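Local coordinates for succinate dehydrogenase (Membrane anchor subunit) (Mycolicibacterium smegmatis, PDB 7D6V), which anchors the mycobacterial succinate dehydrogenase Sdh1 in the membrane and carries a Rieske-type iron-sulfur cluster that probably passes electrons towards quinone, at residues H155-N169 / L199-V212. Residues are numbered along the deposited sequence; the frame is centred on the assembly and turned at random.
With FES (Fe2/s2 (inorganic) cluster), chain J.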
# COMPACT_ATOMS: atom_id res chain seq x y z
N HIS C 155 -7.84 -0.41 -34.47
CA HIS C 155 -8.49 0.87 -34.22
C HIS C 155 -7.65 2.05 -34.69
O HIS C 155 -8.20 3.09 -35.06
CB HIS C 155 -8.80 1.00 -32.73
CG HIS C 155 -9.51 2.26 -32.38
ND1 HIS C 155 -10.67 2.67 -33.01
CD2 HIS C 155 -9.23 3.22 -31.47
CE1 HIS C 155 -11.07 3.82 -32.50
NE2 HIS C 155 -10.21 4.17 -31.56
N ARG C 156 -6.32 1.92 -34.67
CA ARG C 156 -5.46 3.04 -35.07
C ARG C 156 -5.65 3.42 -36.53
O ARG C 156 -5.48 4.59 -36.90
CB ARG C 156 -4.00 2.70 -34.78
CG ARG C 156 -3.51 1.42 -35.43
CD ARG C 156 -2.10 1.09 -34.99
NE ARG C 156 -2.06 0.63 -33.61
CZ ARG C 156 -1.00 0.10 -33.03
NH1 ARG C 156 0.13 -0.05 -33.71
NH2 ARG C 156 -1.05 -0.28 -31.76
N TYR C 157 -6.02 2.46 -37.38
CA TYR C 157 -6.23 2.78 -38.79
C TYR C 157 -7.52 3.56 -38.98
O TYR C 157 -7.58 4.50 -39.79
CB TYR C 157 -6.21 1.51 -39.61
CG TYR C 157 -4.83 0.91 -39.68
CD1 TYR C 157 -4.01 1.13 -40.77
CD2 TYR C 157 -4.34 0.15 -38.63
CE1 TYR C 157 -2.74 0.60 -40.82
CE2 TYR C 157 -3.08 -0.38 -38.67
CZ TYR C 157 -2.29 -0.16 -39.77
OH TYR C 157 -1.03 -0.70 -39.80
N PHE C 158 -8.56 3.20 -38.23
CA PHE C 158 -9.76 4.02 -38.22
C PHE C 158 -9.50 5.37 -37.59
O PHE C 158 -10.17 6.35 -37.92
CB PHE C 158 -10.89 3.28 -37.51
CG PHE C 158 -11.28 2.00 -38.17
CD1 PHE C 158 -11.73 2.00 -39.48
CD2 PHE C 158 -11.17 0.80 -37.51
CE1 PHE C 158 -12.08 0.83 -40.10
CE2 PHE C 158 -11.52 -0.38 -38.13
CZ PHE C 158 -11.97 -0.37 -39.43
N PHE C 159 -8.51 5.46 -36.70
CA PHE C 159 -8.09 6.75 -36.17
C PHE C 159 -7.46 7.61 -37.26
O PHE C 159 -7.74 8.82 -37.35
CB PHE C 159 -7.12 6.54 -35.00
CG PHE C 159 -6.32 7.76 -34.65
CD1 PHE C 159 -6.92 8.84 -34.03
CD2 PHE C 159 -4.97 7.82 -34.92
CE1 PHE C 159 -6.19 9.96 -33.71
CE2 PHE C 159 -4.24 8.93 -34.60
CZ PHE C 159 -4.85 10.00 -33.99
N TYR C 160 -6.61 7.02 -38.10
CA TYR C 160 -6.06 7.77 -39.24
C TYR C 160 -7.17 8.23 -40.18
O TYR C 160 -7.18 9.38 -40.65
CB TYR C 160 -5.04 6.91 -39.99
CG TYR C 160 -3.99 6.26 -39.13
CD1 TYR C 160 -3.46 6.91 -38.03
CD2 TYR C 160 -3.52 4.98 -39.42
CE1 TYR C 160 -2.49 6.32 -37.24
CE2 TYR C 160 -2.56 4.38 -38.64
CZ TYR C 160 -2.05 5.05 -37.55
OH TYR C 160 -1.09 4.46 -36.77
N ALA C 161 -8.11 7.33 -40.48
CA ALA C 161 -9.23 7.69 -41.33
C ALA C 161 -10.05 8.82 -40.71
O ALA C 161 -10.52 9.72 -41.42
CB ALA C 161 -10.11 6.47 -41.59
N ALA C 162 -10.23 8.78 -39.39
CA ALA C 162 -10.96 9.83 -38.70
C ALA C 162 -10.22 11.16 -38.75
O ALA C 162 -10.85 12.21 -38.81
CB ALA C 162 -11.22 9.42 -37.26
N VAL C 163 -8.88 11.12 -38.72
CA VAL C 163 -8.12 12.35 -38.91
C VAL C 163 -8.39 12.95 -40.28
O VAL C 163 -8.61 14.16 -40.42
CB VAL C 163 -6.61 12.09 -38.70
CG1 VAL C 163 -5.80 13.32 -39.05
CG2 VAL C 163 -6.35 11.67 -37.26
N LEU C 164 -8.40 12.11 -41.32
CA LEU C 164 -8.69 12.61 -42.66
C LEU C 164 -10.11 13.19 -42.75
O LEU C 164 -10.32 14.25 -43.34
CB LEU C 164 -8.49 11.51 -43.69
CG LEU C 164 -7.11 10.86 -43.73
CD1 LEU C 164 -6.98 9.98 -44.96
CD2 LEU C 164 -6.02 11.91 -43.71
N ILE C 165 -11.08 12.49 -42.16
CA ILE C 165 -12.46 12.96 -42.21
C ILE C 165 -12.63 14.24 -41.41
O ILE C 165 -13.43 15.11 -41.77
CB ILE C 165 -13.41 11.84 -41.73
CG1 ILE C 165 -13.30 10.63 -42.65
CG2 ILE C 165 -14.85 12.33 -41.70
CD1 ILE C 165 -13.99 9.40 -42.13
N SER C 166 -11.89 14.39 -40.31
CA SER C 166 -11.90 15.64 -39.56
C SER C 166 -11.34 16.78 -40.39
O SER C 166 -11.83 17.91 -40.31
CB SER C 166 -11.12 15.48 -38.26
OG SER C 166 -11.87 14.78 -37.29
N LEU C 167 -10.31 16.51 -41.19
CA LEU C 167 -9.81 17.54 -42.10
C LEU C 167 -10.87 17.93 -43.12
O LEU C 167 -11.03 19.11 -43.45
CB LEU C 167 -8.54 17.06 -42.79
CG LEU C 167 -7.31 17.00 -41.90
CD1 LEU C 167 -6.18 16.25 -42.58
CD2 LEU C 167 -6.87 18.39 -41.51
N VAL C 168 -11.61 16.95 -43.64
CA VAL C 168 -12.67 17.25 -44.60
C VAL C 168 -13.76 18.11 -43.95
O VAL C 168 -14.24 19.09 -44.54
CB VAL C 168 -13.25 15.94 -45.17
CG1 VAL C 168 -14.61 16.19 -45.80
CG2 VAL C 168 -12.30 15.35 -46.18
N ASN C 169 -14.15 17.77 -42.72
CA ASN C 169 -15.14 18.56 -42.01
C ASN C 169 -14.63 19.96 -41.69
O ASN C 169 -15.41 20.91 -41.68
CB ASN C 169 -15.56 17.84 -40.73
CG ASN C 169 -16.37 16.60 -41.00
OD1 ASN C 169 -16.98 16.46 -42.05
ND2 ASN C 169 -16.37 15.67 -40.05
N LEU C 199 -15.22 17.77 -32.35
CA LEU C 199 -14.81 16.54 -33.03
C LEU C 199 -13.30 16.41 -33.03
O LEU C 199 -12.77 15.31 -32.85
CB LEU C 199 -15.35 16.52 -34.46
CG LEU C 199 -16.83 16.19 -34.64
CD1 LEU C 199 -17.20 16.27 -36.10
CD2 LEU C 199 -17.14 14.82 -34.07
N TRP C 200 -12.59 17.51 -33.26
CA TRP C 200 -11.13 17.47 -33.19
C TRP C 200 -10.66 17.09 -31.79
O TRP C 200 -9.71 16.32 -31.64
CB TRP C 200 -10.54 18.81 -33.60
CG TRP C 200 -10.24 18.93 -35.05
CD1 TRP C 200 -10.74 19.86 -35.91
CD2 TRP C 200 -9.36 18.10 -35.82
NE1 TRP C 200 -10.23 19.66 -37.17
CE2 TRP C 200 -9.38 18.58 -37.14
CE3 TRP C 200 -8.57 16.99 -35.52
CZ2 TRP C 200 -8.64 18.00 -38.16
CZ3 TRP C 200 -7.83 16.42 -36.53
CH2 TRP C 200 -7.87 16.92 -37.84
N VAL C 201 -11.30 17.64 -30.76
CA VAL C 201 -10.93 17.30 -29.39
C VAL C 201 -11.12 15.81 -29.13
O VAL C 201 -10.25 15.14 -28.56
CB VAL C 201 -11.73 18.16 -28.39
CG1 VAL C 201 -11.45 17.71 -26.97
CG2 VAL C 201 -11.38 19.62 -28.55
N TYR C 202 -12.26 15.27 -29.56
CA TYR C 202 -12.53 13.85 -29.37
C TYR C 202 -11.53 12.99 -30.13
O TYR C 202 -11.06 11.97 -29.61
CB TYR C 202 -13.96 13.52 -29.79
CG TYR C 202 -14.24 12.04 -29.86
CD1 TYR C 202 -14.23 11.27 -28.71
CD2 TYR C 202 -14.51 11.42 -31.06
CE1 TYR C 202 -14.49 9.91 -28.76
CE2 TYR C 202 -14.76 10.07 -31.13
CZ TYR C 202 -14.75 9.32 -29.98
OH TYR C 202 -15.01 7.98 -30.04
N THR C 203 -11.21 13.37 -31.36
CA THR C 203 -10.26 12.60 -32.16
C THR C 203 -8.86 12.65 -31.55
O THR C 203 -8.13 11.65 -31.58
CB THR C 203 -10.24 13.12 -33.59
OG1 THR C 203 -11.58 13.21 -34.08
CG2 THR C 203 -9.44 12.20 -34.49
N LEU C 204 -8.46 13.79 -30.99
CA LEU C 204 -7.13 13.92 -30.43
C LEU C 204 -7.02 13.38 -29.00
O LEU C 204 -5.90 13.23 -28.51
CB LEU C 204 -6.68 15.38 -30.46
CG LEU C 204 -6.47 15.98 -31.85
CD1 LEU C 204 -5.88 17.37 -31.73
CD2 LEU C 204 -5.59 15.08 -32.70
N SER C 205 -8.14 13.09 -28.34
CA SER C 205 -8.10 12.43 -27.05
C SER C 205 -8.13 10.91 -27.17
O SER C 205 -8.26 10.22 -26.15
CB SER C 205 -9.25 12.92 -26.17
OG SER C 205 -10.50 12.45 -26.65
N CYS C 206 -8.02 10.39 -28.39
CA CYS C 206 -8.06 8.95 -28.61
C CYS C 206 -6.90 8.21 -27.95
O CYS C 206 -5.78 8.72 -27.88
CB CYS C 206 -8.09 8.65 -30.11
SG CYS C 206 -7.50 6.99 -30.55
N HIS C 207 -7.17 7.00 -27.47
CA HIS C 207 -6.15 6.17 -26.83
C HIS C 207 -5.07 5.75 -27.82
O HIS C 207 -3.91 5.59 -27.42
CB HIS C 207 -6.79 4.94 -26.20
CG HIS C 207 -7.33 5.18 -24.83
ND1 HIS C 207 -8.68 5.32 -24.58
CD2 HIS C 207 -6.72 5.29 -23.63
CE1 HIS C 207 -8.87 5.51 -23.29
NE2 HIS C 207 -7.69 5.50 -22.69
N SER C 208 -5.43 5.55 -29.09
CA SER C 208 -4.42 5.24 -30.10
C SER C 208 -3.56 6.46 -30.42
O SER C 208 -2.37 6.31 -30.72
CB SER C 208 -5.08 4.71 -31.36
OG SER C 208 -5.66 3.44 -31.14
N CYS C 209 -4.15 7.66 -30.37
CA CYS C 209 -3.36 8.87 -30.54
C CYS C 209 -2.33 9.02 -29.42
O CYS C 209 -1.19 9.40 -29.67
CB CYS C 209 -4.28 10.09 -30.59
SG CYS C 209 -3.42 11.66 -30.79
N ARG C 210 -2.73 8.71 -28.19
CA ARG C 210 -1.81 8.77 -27.06
C ARG C 210 -0.64 7.82 -27.26
O ARG C 210 0.51 8.17 -26.96
CB ARG C 210 -2.56 8.43 -25.77
CG ARG C 210 -1.83 8.80 -24.50
CD ARG C 210 -2.57 8.26 -23.30
NE ARG C 210 -1.89 8.56 -22.05
CZ ARG C 210 -2.09 7.89 -20.92
NH1 ARG C 210 -2.96 6.89 -20.89
NH2 ARG C 210 -1.43 8.22 -19.82
N HIS C 211 -0.91 6.61 -27.75
CA HIS C 211 0.14 5.65 -28.01
C HIS C 211 1.05 6.10 -29.15
O HIS C 211 2.28 6.01 -29.05
CB HIS C 211 -0.48 4.29 -28.33
CG HIS C 211 0.50 3.25 -28.74
ND1 HIS C 211 0.65 2.84 -30.04
CD2 HIS C 211 1.38 2.51 -28.01
CE1 HIS C 211 1.58 1.91 -30.11
NE2 HIS C 211 2.04 1.69 -28.89
N VAL C 212 0.46 6.60 -30.24
CA VAL C 212 1.24 6.93 -31.43
C VAL C 212 2.12 8.15 -31.18
O VAL C 212 3.27 8.21 -31.63
CB VAL C 212 0.30 7.13 -32.63
CG1 VAL C 212 1.01 7.86 -33.75
CG2 VAL C 212 -0.20 5.79 -33.13
FE1 FES J . -11.79 6.17 -28.31
FE2 FES J . -9.79 6.21 -30.11
S1 FES J . -9.87 5.11 -28.21
S2 FES J . -11.68 7.33 -30.18
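Thr-203 fits as a single knob into the hole formed by Phe-159, Ala-162, Val-163 and Ser-166, beside a membrane-embedded Rieske-type iron-sulfur site. Helices 155-169 and 199-204 run nearly antiparallel, their axes 10.4 Å apart, until the chain turns at Ser-205; helix 207-212 then crosses helix 155-169 almost at right angles (96°). Thr-203 OG1 turns back to Leu-199 O at 2.7 Å, leaving methyl CG2 to face Phe-159 and Val-163. Farther along, Ser-166 is the bump: its CB sits over the six-membered ring of Trp-200, 3.5 Å from the centroid, while Leu-167 CD2 meets CZ2 of the same indole. Phe-159 fills the angle between helices 199-204 and 207-212. With CG anti to the backbone N (chi1 163°), its ring reaches into the bend, where CZ lies 3.4 Å from Cys-209 CB and the edge meets Thr-203 O. Beyond it, His-211 ND1 lies over one face of the Arg-156 guanidinium, the planes 36° apart, and Arg-156 forms salt bridges with Asp-233, Asp-237 and Glu-229 of the iron-sulfur subunit. The cluster ties both segments together: His-155, its ND1 hydrogen-bonded to Thr-113 OG1, binds iron FE2 in its ring plane through NE2, as Cys-206 does through SG, each at 2.5 Å.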